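Local atomic coordinates of putative carboxylesterase (Lactobacillus plantarum WCFS1, PDB entry 3BJR), a protein that probably hydrolyses carboxylic ester bonds, as an esterase of the alpha/beta-hydrolase type. Residues Gln125-His136 and Pro162-Ser173; Pro207-Asp216 and Pro237-His248. One frame throughout, in Å; residues are numbered along the deposited sequence.

Overall arrangement
Contact 1 pairs strand 125-131 with strand 165-168 near the centre of the chain; contact 2 pairs strand 208-213 with the last strand, 238-243. They come in series along the sequence, their centres about 12 Å apart, and strands 165-168 and 208-213 lie side by side, so the four strands run parallel in one half of a mixed sheet. Contact 1 holds a GxSxG pattern at Ser132, contact 2 an Asp216-His248 pair, an arrangement consistent with the catalytic machinery of alpha/beta hydrolases. The chain is thus a worked example of neighbouring strands carrying separate pieces of a probable catalytic site. Tyr169 and His245 probably hydrogen-bond between the two contacts.

Contact 1: residues Gln125-His136 and Pro162-Ser173; sequences QITPAGFSVGGH and PNNVVLGYPVIS
With CG anti to the backbone N (chi1 -174°), the His136 ring is laid across Ile172, whose own CG2 is likewise anti to N, and that methyl rests over one imidazole face, 4.0 Å from CG2 to the ring centroid. The setting is the alpha/beta-hydrolase sheet, where strand 125-131 ends in what is probably the nucleophile elbow, Gly130-Phe131-Ser132-Val133-Gly134, and runs parallel to strand 165-168. Ser132 has positive phi (57°), as such a tight strand-to-helix turn requires. Its carbonyl O is gripped from opposite faces, by Gly135 N within the turn and by Val171 N at 3.1 Å. A side chain at Gly130 would collide with the carbonyl of Gly134, and one at Gly135 with the ring of Pro170.

Regular pairing fills the middle, with Gly130 N giving to Val166 O and Gly168 N to Gly130 O. Val166 CB packs on Ala129 CB at 3.9 Å, and Leu167 CD2 reaches Gly135 O. At the far end Asn163 pairs with Ile126 through both its backbone N and its side-chain OD1: Asn163 N binds Ile126 O, while Ile126 N points almost straight at Asn163 OD1, in the carbonyl plane on a lone pair, 2.9 Å away.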
loop_
_atom_site.group_PDB
_atom_site.type_symbol
_atom_site.label_atom_id
_atom_site.label_comp_id
_atom_site.label_asym_id
_atom_site.label_seq_id
_atom_site.Cartn_x
_atom_site.Cartn_y
_atom_site.Cartn_z
ATOM N N GLN A 125 -21.511 -2.252 12.328
ATOM C CA GLN A 125 -20.539 -1.394 11.676
ATOM C C GLN A 125 -19.746 -0.614 12.736
ATOM O O GLN A 125 -19.691 0.613 12.704
ATOM C CB GLN A 125 -21.223 -0.457 10.671
ATOM C CG GLN A 125 -22.117 -1.126 9.645
ATOM C CD GLN A 125 -21.414 -1.998 8.626
ATOM O OE1 GLN A 125 -20.196 -1.973 8.480
ATOM N NE2 GLN A 125 -22.207 -2.764 7.883
ATOM N N ILE A 126 -19.150 -1.365 13.667
ATOM C CA ILE A 126 -18.276 -0.859 14.710
ATOM C C ILE A 126 -16.825 -1.197 14.315
ATOM O O ILE A 126 -16.463 -2.352 14.177
ATOM C CB ILE A 126 -18.615 -1.433 16.087
ATOM C CG1 ILE A 126 -19.998 -0.931 16.492
ATOM C CG2 ILE A 126 -17.544 -0.978 17.126
ATOM C CD1 ILE A 126 -20.714 -1.688 17.542
ATOM N N THR A 127 -16.021 -0.144 14.113
ATOM C CA THR A 127 -14.659 -0.233 13.611
ATOM C C THR A 127 -13.629 0.469 14.483
ATOM O O THR A 127 -13.617 1.693 14.561
ATOM C CB THR A 127 -14.576 0.456 12.243
ATOM O OG1 THR A 127 -15.561 -0.123 11.377
ATOM C CG2 THR A 127 -13.185 0.335 11.648
ATOM N N PRO A 128 -12.795 -0.311 15.184
ATOM C CA PRO A 128 -11.641 0.253 15.855
ATOM C C PRO A 128 -10.604 0.743 14.832
ATOM O O PRO A 128 -10.328 0.026 13.886
ATOM C CB PRO A 128 -11.062 -0.947 16.625
ATOM C CG PRO A 128 -12.168 -1.909 16.757
ATOM C CD PRO A 128 -12.918 -1.758 15.457
ATOM N N ALA A 129 -10.057 1.950 15.060
ATOM C CA ALA A 129 -9.048 2.605 14.255
ATOM C C ALA A 129 -7.869 2.935 15.174
ATOM O O ALA A 129 -7.939 3.838 16.028
ATOM C CB ALA A 129 -9.628 3.865 13.623
ATOM N N GLY A 130 -6.788 2.172 15.016
ATOM C CA GLY A 130 -5.597 2.285 15.857
ATOM C C GLY A 130 -4.463 3.018 15.189
ATOM O O GLY A 130 -4.167 2.811 14.002
ATOM N N PHE A 131 -3.862 3.910 15.956
ATOM C CA PHE A 131 -2.748 4.761 15.536
ATOM C C PHE A 131 -1.486 4.610 16.392
ATOM O O PHE A 131 -1.588 4.561 17.603
ATOM C CB PHE A 131 -3.216 6.187 15.575
ATOM C CG PHE A 131 -4.364 6.466 14.628
ATOM C CD1 PHE A 131 -5.678 6.191 14.997
ATOM C CD2 PHE A 131 -4.133 6.988 13.384
ATOM C CE1 PHE A 131 -6.723 6.434 14.131
ATOM C CE2 PHE A 131 -5.164 7.255 12.532
ATOM C CZ PHE A 131 -6.472 6.976 12.908
ATOM N N SER A 132 -0.303 4.534 15.758
ATOM C CA SER A 132 0.954 4.407 16.482
ATOM C C SER A 132 0.820 3.148 17.347
ATOM O O SER A 132 0.376 2.122 16.837
ATOM C CB SER A 132 1.283 5.694 17.260
ATOM O OG SER A 132 2.493 5.578 17.970
ATOM N N VAL A 133 1.150 3.187 18.633
ATOM C CA VAL A 133 1.028 1.986 19.463
ATOM C C VAL A 133 -0.407 1.456 19.503
ATOM O O VAL A 133 -0.609 0.279 19.555
ATOM C CB VAL A 133 1.585 2.177 20.898
ATOM C CG1 VAL A 133 3.086 2.414 20.879
ATOM C CG2 VAL A 133 0.871 3.299 21.582
ATOM N N GLY A 134 -1.407 2.325 19.410
ATOM C CA GLY A 134 -2.780 1.865 19.301
ATOM C C GLY A 134 -3.010 0.954 18.084
ATOM O O GLY A 134 -3.928 0.194 18.090
ATOM N N GLY A 135 -2.191 1.062 17.037
ATOM C CA GLY A 135 -2.285 0.149 15.871
ATOM C C GLY A 135 -1.885 -1.273 16.244
ATOM O O GLY A 135 -2.359 -2.257 15.689
ATOM N N HIS A 136 -0.970 -1.392 17.187
ATOM C CA HIS A 136 -0.547 -2.668 17.675
ATOM C C HIS A 136 -1.703 -3.278 18.488
ATOM O O HIS A 136 -2.023 -4.454 18.326
ATOM C CB HIS A 136 0.719 -2.478 18.502
ATOM C CG HIS A 136 1.370 -3.751 18.973
ATOM N ND1 HIS A 136 2.258 -3.770 20.019
ATOM C CD2 HIS A 136 1.249 -5.036 18.561
ATOM C CE1 HIS A 136 2.666 -5.011 20.230
ATOM N NE2 HIS A 136 2.079 -5.796 19.348
ATOM N N PRO A 162 -14.995 -6.885 15.938
ATOM C CA PRO A 162 -14.727 -5.650 15.210
ATOM C C PRO A 162 -15.203 -5.871 13.788
ATOM O O PRO A 162 -14.749 -6.767 13.112
ATOM C CB PRO A 162 -13.224 -5.513 15.266
ATOM C CG PRO A 162 -12.685 -6.969 15.355
ATOM C CD PRO A 162 -13.812 -7.774 15.991
ATOM N N ASN A 163 -16.107 -5.054 13.317
ATOM C CA ASN A 163 -16.625 -5.276 11.991
ATOM C C ASN A 163 -15.572 -5.052 10.892
ATOM O O ASN A 163 -15.531 -5.782 9.903
ATOM C CB ASN A 163 -17.947 -4.530 11.818
ATOM C CG ASN A 163 -18.994 -5.017 12.778
ATOM O OD1 ASN A 163 -19.473 -4.255 13.610
ATOM N ND2 ASN A 163 -19.326 -6.299 12.704
ATOM N N ASN A 164 -14.731 -4.063 11.066
ATOM C CA ASN A 164 -13.504 -3.933 10.271
ATOM C C ASN A 164 -12.498 -3.392 11.267
ATOM O O ASN A 164 -12.889 -3.032 12.369
ATOM C CB ASN A 164 -13.663 -2.887 9.173
ATOM C CG ASN A 164 -14.765 -3.201 8.212
ATOM O OD1 ASN A 164 -14.664 -4.108 7.393
ATOM N ND2 ASN A 164 -15.825 -2.423 8.285
ATOM N N VAL A 165 -11.206 -3.399 10.925
ATOM C CA VAL A 165 -10.206 -2.646 11.704
ATOM C C VAL A 165 -9.399 -1.740 10.734
ATOM O O VAL A 165 -9.263 -2.016 9.564
ATOM C CB VAL A 165 -9.279 -3.505 12.611
ATOM C CG1 VAL A 165 -10.150 -4.331 13.586
ATOM C CG2 VAL A 165 -8.343 -4.366 11.812
ATOM N N VAL A 166 -8.946 -0.611 11.256
ATOM C CA VAL A 166 -8.128 0.333 10.587
ATOM C C VAL A 166 -6.864 0.493 11.420
ATOM O O VAL A 166 -6.951 0.649 12.639
ATOM C CB VAL A 166 -8.846 1.661 10.491
ATOM C CG1 VAL A 166 -7.899 2.738 10.080
ATOM C CG2 VAL A 166 -10.103 1.553 9.544
ATOM N N LEU A 167 -5.695 0.456 10.759
ATOM C CA LEU A 167 -4.368 0.643 11.403
ATOM C C LEU A 167 -3.660 1.776 10.669
ATOM O O LEU A 167 -3.490 1.685 9.464
ATOM C CB LEU A 167 -3.515 -0.639 11.300
ATOM C CG LEU A 167 -4.119 -1.987 11.733
ATOM C CD1 LEU A 167 -3.081 -3.107 11.465
ATOM C CD2 LEU A 167 -4.526 -1.948 13.166
ATOM N N GLY A 168 -3.295 2.838 11.391
ATOM C CA GLY A 168 -2.569 4.022 10.868
ATOM C C GLY A 168 -1.256 4.206 11.601
ATOM O O GLY A 168 -1.219 4.369 12.825
ATOM N N TYR A 169 -0.164 4.163 10.848
ATOM C CA TYR A 169 1.196 4.237 11.377
ATOM C C TYR A 169 1.407 3.331 12.577
ATOM O O TYR A 169 1.873 3.774 13.608
ATOM C CB TYR A 169 1.578 5.686 11.704
ATOM C CG TYR A 169 1.255 6.609 10.563
ATOM C CD1 TYR A 169 1.985 6.569 9.407
ATOM C CD2 TYR A 169 0.176 7.482 10.619
ATOM C CE1 TYR A 169 1.655 7.374 8.329
ATOM C CE2 TYR A 169 -0.149 8.316 9.551
ATOM C CZ TYR A 169 0.593 8.245 8.396
ATOM O OH TYR A 169 0.303 9.064 7.302
ATOM N N PRO A 170 1.110 2.038 12.426
ATOM C CA PRO A 170 1.256 1.179 13.586
ATOM C C PRO A 170 2.696 1.092 14.066
ATOM O O PRO A 170 3.592 1.012 13.258
ATOM C CB PRO A 170 0.759 -0.188 13.101
ATOM C CG PRO A 170 0.459 -0.063 11.653
ATOM C CD PRO A 170 0.670 1.316 11.219
ATOM N N VAL A 171 2.877 1.057 15.379
ATOM C CA VAL A 171 4.169 0.976 16.039
ATOM C C VAL A 171 4.095 -0.102 17.106
ATOM O O VAL A 171 3.229 -0.083 17.926
ATOM C CB VAL A 171 4.579 2.355 16.693
ATOM C CG1 VAL A 171 5.745 2.190 17.712
ATOM C CG2 VAL A 171 4.889 3.385 15.613
ATOM N N ILE A 172 5.014 -1.055 17.072
ATOM C CA ILE A 172 5.130 -2.096 18.099
ATOM C C ILE A 172 6.112 -1.704 19.193
ATOM O O ILE A 172 7.207 -1.343 18.919
ATOM C CB ILE A 172 5.629 -3.389 17.478
ATOM C CG1 ILE A 172 4.627 -3.867 16.433
ATOM C CG2 ILE A 172 5.873 -4.434 18.577
ATOM C CD1 ILE A 172 5.117 -5.067 15.734
ATOM N N SER A 173 5.711 -1.757 20.438
ATOM C CA SER A 173 6.581 -1.434 21.547
ATOM C C SER A 173 6.556 -2.669 22.420
ATOM O O SER A 173 5.534 -3.329 22.479
ATOM C CB SER A 173 6.058 -0.219 22.350
ATOM O OG SER A 173 6.478 -0.208 23.743
HETATM O O HOH W 1 -18.484 -3.638 7.418
HETATM O O HOH W 2 2.830 -1.564 20.894
#

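Contact 2: residues Pro207-Asp216 and Pro237-His248; sequences PTFIWTTADD and PYELHVFKHGPH
His248 meets Asp216 at one ring edge and Thr213 over one face, its far edge turned to Thr212. Its CB lies 3.7 Å from Asp216 OD2, and beyond it CG, beside the backbone N, starts a ring whose centroid lies 3.7 Å from Thr213 CG2. ND1 donates to Asp216 OD2 at 3.1 Å, the oxygen close to the ring plane, and the backbone N of His248 gives the same oxygen a straighter bond (176°) from the other face of the carboxylate, whose OD1 accepts from Ile218 N. CE1 lies against Thr213 CG2, CD2 lies towards Thr212 OG1, and at the tip NE2 shares a water with that hydroxyl. This fits the acid-histidine pair of an alpha/beta hydrolase, mounted where the beta-alpha-beta unit of strand 208-213, helix 222-233 and strand 238-243 ends; the ring lies near the Ser132 turn without touching it. With an alanine here Asp216 OD2 would probably keep only the backbone N-H of the pair, and the Thr213 methyl would probably lose the ring face it lies on. Thr213 is fixed in turn: OG1, anti to its own N (chi1 -176°), donates to Gly246 O at 2.6 Å and accepts from His245 N.

Towards the N-terminal ends, His241 NE2 points at Glu239 OE2, 2.9 Å away, with Phe209 CE2 against that oxygen. His241 ND1 bonds to His241 of the second subunit, whose strand continues the sheet antiparallel to 238-243.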
loop_
_atom_site.group_PDB
_atom_site.type_symbol
_atom_site.label_atom_id
_atom_site.label_comp_id
_atom_site.label_asym_id
_atom_site.label_seq_id
_atom_site.Cartn_x
_atom_site.Cartn_y
_atom_site.Cartn_z
ATOM N N PRO A 207 -11.808 -7.822 8.109
ATOM C CA PRO A 207 -11.198 -6.948 7.103
ATOM C C PRO A 207 -10.392 -5.814 7.711
ATOM O O PRO A 207 -10.853 -5.157 8.661
ATOM C CB PRO A 207 -12.381 -6.425 6.324
ATOM C CG PRO A 207 -13.379 -7.575 6.389
ATOM C CD PRO A 207 -13.221 -8.109 7.778
ATOM N N THR A 208 -9.213 -5.572 7.120
ATOM C CA THR A 208 -8.246 -4.649 7.675
ATOM C C THR A 208 -7.720 -3.638 6.666
ATOM O O THR A 208 -7.227 -4.004 5.606
ATOM C CB THR A 208 -7.066 -5.463 8.261
ATOM O OG1 THR A 208 -7.581 -6.422 9.203
ATOM C CG2 THR A 208 -5.993 -4.554 8.965
ATOM N N PHE A 209 -7.781 -2.365 7.038
ATOM C CA PHE A 209 -7.252 -1.272 6.242
ATOM C C PHE A 209 -6.030 -0.777 6.977
ATOM O O PHE A 209 -6.116 -0.362 8.113
ATOM C CB PHE A 209 -8.246 -0.125 6.112
ATOM C CG PHE A 209 -7.748 1.006 5.309
ATOM C CD1 PHE A 209 -7.044 2.020 5.870
ATOM C CD2 PHE A 209 -7.967 1.029 3.929
ATOM C CE1 PHE A 209 -6.581 3.095 5.096
ATOM C CE2 PHE A 209 -7.516 2.076 3.171
ATOM C CZ PHE A 209 -6.812 3.092 3.728
ATOM N N ILE A 210 -4.888 -0.790 6.296
ATOM C CA ILE A 210 -3.640 -0.354 6.885
ATOM C C ILE A 210 -2.968 0.705 6.035
ATOM O O ILE A 210 -2.933 0.601 4.814
ATOM C CB ILE A 210 -2.601 -1.501 6.971
ATOM C CG1 ILE A 210 -3.204 -2.789 7.476
ATOM C CG2 ILE A 210 -1.414 -1.105 7.858
ATOM C CD1 ILE A 210 -2.353 -4.022 7.142
ATOM N N TRP A 211 -2.425 1.716 6.704
ATOM C CA TRP A 211 -1.518 2.656 6.072
ATOM C C TRP A 211 -0.404 3.006 7.038
ATOM O O TRP A 211 -0.586 3.020 8.267
ATOM C CB TRP A 211 -2.198 3.886 5.491
ATOM C CG TRP A 211 -2.386 5.029 6.381
ATOM C CD1 TRP A 211 -1.644 6.165 6.415
ATOM C CD2 TRP A 211 -3.440 5.205 7.326
ATOM N NE1 TRP A 211 -2.142 7.022 7.364
ATOM C CE2 TRP A 211 -3.262 6.466 7.916
ATOM C CE3 TRP A 211 -4.511 4.424 7.718
ATOM C CZ2 TRP A 211 -4.105 6.950 8.909
ATOM C CZ3 TRP A 211 -5.360 4.905 8.683
ATOM C CH2 TRP A 211 -5.148 6.153 9.277
ATOM N N THR A 212 0.785 3.205 6.473
ATOM C CA THR A 212 1.942 3.610 7.280
ATOM C C THR A 212 2.929 4.359 6.385
ATOM O O THR A 212 2.628 4.677 5.199
ATOM C CB THR A 212 2.581 2.414 8.066
ATOM O OG1 THR A 212 3.454 2.907 9.101
ATOM C CG2 THR A 212 3.320 1.527 7.182
ATOM N N THR A 213 4.076 4.688 6.967
ATOM C CA THR A 213 5.139 5.389 6.255
ATOM C C THR A 213 6.272 4.429 5.849
ATOM O O THR A 213 6.625 3.493 6.606
ATOM C CB THR A 213 5.652 6.594 7.078
ATOM O OG1 THR A 213 6.622 7.294 6.300
ATOM C CG2 THR A 213 6.245 6.154 8.448
ATOM N N ALA A 214 6.809 4.623 4.631
ATOM C CA ALA A 214 7.863 3.780 4.094
ATOM C C ALA A 214 9.273 4.239 4.498
ATOM O O ALA A 214 10.194 3.413 4.564
ATOM C CB ALA A 214 7.777 3.751 2.550
ATOM N N ASP A 215 9.422 5.530 4.826
ATOM C CA ASP A 215 10.743 6.122 4.913
ATOM C C ASP A 215 11.123 6.673 6.276
ATOM O O ASP A 215 11.794 7.690 6.371
ATOM C CB ASP A 215 10.890 7.199 3.814
ATOM C CG ASP A 215 9.939 8.375 3.989
ATOM O OD1 ASP A 215 8.785 8.164 4.396
ATOM O OD2 ASP A 215 10.351 9.526 3.701
ATOM N N ASP A 216 10.667 6.017 7.330
ATOM C CA ASP A 216 11.135 6.384 8.660
ATOM C C ASP A 216 12.383 5.522 8.852
ATOM O O ASP A 216 12.269 4.317 9.059
ATOM C CB ASP A 216 10.112 6.081 9.738
ATOM C CG ASP A 216 10.608 6.484 11.136
ATOM O OD1 ASP A 216 11.842 6.607 11.332
ATOM O OD2 ASP A 216 9.780 6.679 12.029
ATOM N N PRO A 237 -9.644 -10.207 4.039
ATOM C CA PRO A 237 -9.638 -9.004 3.171
ATOM C C PRO A 237 -8.830 -7.831 3.734
ATOM O O PRO A 237 -8.925 -7.523 4.923
ATOM C CB PRO A 237 -11.125 -8.634 3.078
ATOM C CG PRO A 237 -11.845 -9.964 3.349
ATOM C CD PRO A 237 -11.024 -10.661 4.351
ATOM N N TYR A 238 -8.065 -7.149 2.892
ATOM C CA TYR A 238 -7.247 -6.050 3.359
ATOM C C TYR A 238 -6.972 -5.030 2.272
ATOM O O TYR A 238 -7.106 -5.276 1.073
ATOM C CB TYR A 238 -5.880 -6.564 3.903
ATOM C CG TYR A 238 -4.944 -7.086 2.782
ATOM C CD1 TYR A 238 -5.153 -8.294 2.216
ATOM C CD2 TYR A 238 -3.870 -6.325 2.310
ATOM C CE1 TYR A 238 -4.354 -8.758 1.190
ATOM C CE2 TYR A 238 -3.060 -6.788 1.274
ATOM C CZ TYR A 238 -3.323 -7.991 0.716
ATOM O OH TYR A 238 -2.576 -8.517 -0.308
ATOM N N GLU A 239 -6.537 -3.877 2.713
ATOM C CA GLU A 239 -5.957 -2.898 1.848
ATOM C C GLU A 239 -4.740 -2.316 2.576
ATOM O O GLU A 239 -4.781 -2.132 3.749
ATOM C CB GLU A 239 -7.031 -1.877 1.501
ATOM C CG GLU A 239 -6.625 -0.760 0.688
ATOM C CD GLU A 239 -7.754 -0.112 -0.086
ATOM O OE1 GLU A 239 -8.579 -0.791 -0.656
ATOM O OE2 GLU A 239 -7.790 1.096 -0.136
ATOM N N LEU A 240 -3.641 -2.134 1.874
ATOM C CA LEU A 240 -2.399 -1.636 2.441
ATOM C C LEU A 240 -1.851 -0.457 1.630
ATOM O O LEU A 240 -1.708 -0.553 0.435
ATOM C CB LEU A 240 -1.347 -2.752 2.485
ATOM C CG LEU A 240 0.100 -2.459 2.893
ATOM C CD1 LEU A 240 0.206 -2.127 4.397
ATOM C CD2 LEU A 240 0.984 -3.631 2.556
ATOM N N HIS A 241 -1.488 0.616 2.317
ATOM C CA HIS A 241 -0.886 1.814 1.734
ATOM C C HIS A 241 0.347 2.210 2.513
ATOM O O HIS A 241 0.243 2.624 3.660
ATOM C CB HIS A 241 -1.919 2.921 1.768
ATOM C CG HIS A 241 -3.130 2.602 0.943
ATOM N ND1 HIS A 241 -3.145 2.746 -0.426
ATOM C CD2 HIS A 241 -4.346 2.112 1.282
ATOM C CE1 HIS A 241 -4.311 2.347 -0.897
ATOM N NE2 HIS A 241 -5.063 1.970 0.117
ATOM N N VAL A 242 1.525 1.999 1.923
ATOM C CA VAL A 242 2.812 2.398 2.521
ATOM C C VAL A 242 3.260 3.648 1.740
ATOM O O VAL A 242 3.709 3.560 0.602
ATOM C CB VAL A 242 3.876 1.268 2.503
ATOM C CG1 VAL A 242 5.056 1.632 3.392
ATOM C CG2 VAL A 242 3.305 -0.007 3.022
ATOM N N PHE A 243 3.081 4.807 2.355
ATOM C CA PHE A 243 3.391 6.083 1.735
ATOM C C PHE A 243 4.771 6.590 2.126
ATOM O O PHE A 243 5.259 6.304 3.214
ATOM C CB PHE A 243 2.451 7.179 2.273
ATOM C CG PHE A 243 0.998 7.073 1.884
ATOM C CD1 PHE A 243 0.533 7.739 0.755
ATOM C CD2 PHE A 243 0.087 6.450 2.701
ATOM C CE1 PHE A 243 -0.791 7.715 0.400
ATOM C CE2 PHE A 243 -1.243 6.446 2.375
ATOM C CZ PHE A 243 -1.680 7.063 1.181
ATOM N N LYS A 244 5.391 7.381 1.263
ATOM C CA LYS A 244 6.583 8.107 1.656
ATOM C C LYS A 244 6.098 9.357 2.474
ATOM O O LYS A 244 5.946 10.461 1.941
ATOM C CB LYS A 244 7.364 8.504 0.446
ATOM C CG LYS A 244 8.678 9.178 0.738
ATOM C CD LYS A 244 9.272 9.724 -0.529
ATOM C CE LYS A 244 10.007 11.011 -0.306
ATOM N NZ LYS A 244 10.336 11.645 -1.617
ATOM N N HIS A 245 5.896 9.152 3.768
ATOM C CA HIS A 245 5.336 10.150 4.697
ATOM C C HIS A 245 6.265 10.660 5.806
ATOM O O HIS A 245 5.832 11.451 6.676
ATOM C CB HIS A 245 4.080 9.556 5.348
ATOM C CG HIS A 245 2.821 9.750 4.559
ATOM N ND1 HIS A 245 1.588 9.358 5.043
ATOM C CD2 HIS A 245 2.585 10.355 3.369
ATOM C CE1 HIS A 245 0.660 9.660 4.156
ATOM N NE2 HIS A 245 1.233 10.273 3.138
ATOM N N GLY A 246 7.519 10.207 5.777
ATOM C CA GLY A 246 8.521 10.650 6.729
ATOM C C GLY A 246 8.477 9.856 8.009
ATOM O O GLY A 246 7.852 8.799 8.060
ATOM N N PRO A 247 9.139 10.367 9.056
ATOM C CA PRO A 247 9.131 9.715 10.370
ATOM C C PRO A 247 7.731 9.519 10.915
ATOM O O PRO A 247 6.883 10.365 10.681
ATOM C CB PRO A 247 9.910 10.697 11.264
ATOM C CG PRO A 247 10.733 11.536 10.320
ATOM C CD PRO A 247 9.936 11.619 9.051
ATOM N N HIS A 248 7.505 8.428 11.651
ATOM C CA HIS A 248 6.195 8.113 12.249
ATOM C C HIS A 248 5.586 9.299 13.034
ATOM O O HIS A 248 4.417 9.610 12.866
ATOM C CB HIS A 248 6.261 6.857 13.148
ATOM C CG HIS A 248 6.145 5.556 12.410
ATOM N ND1 HIS A 248 7.187 4.998 11.701
ATOM C CD2 HIS A 248 5.107 4.697 12.280
ATOM C CE1 HIS A 248 6.797 3.854 11.161
ATOM N NE2 HIS A 248 5.535 3.648 11.494
HETATM O O HOH W 3 4.403 0.983 10.616
#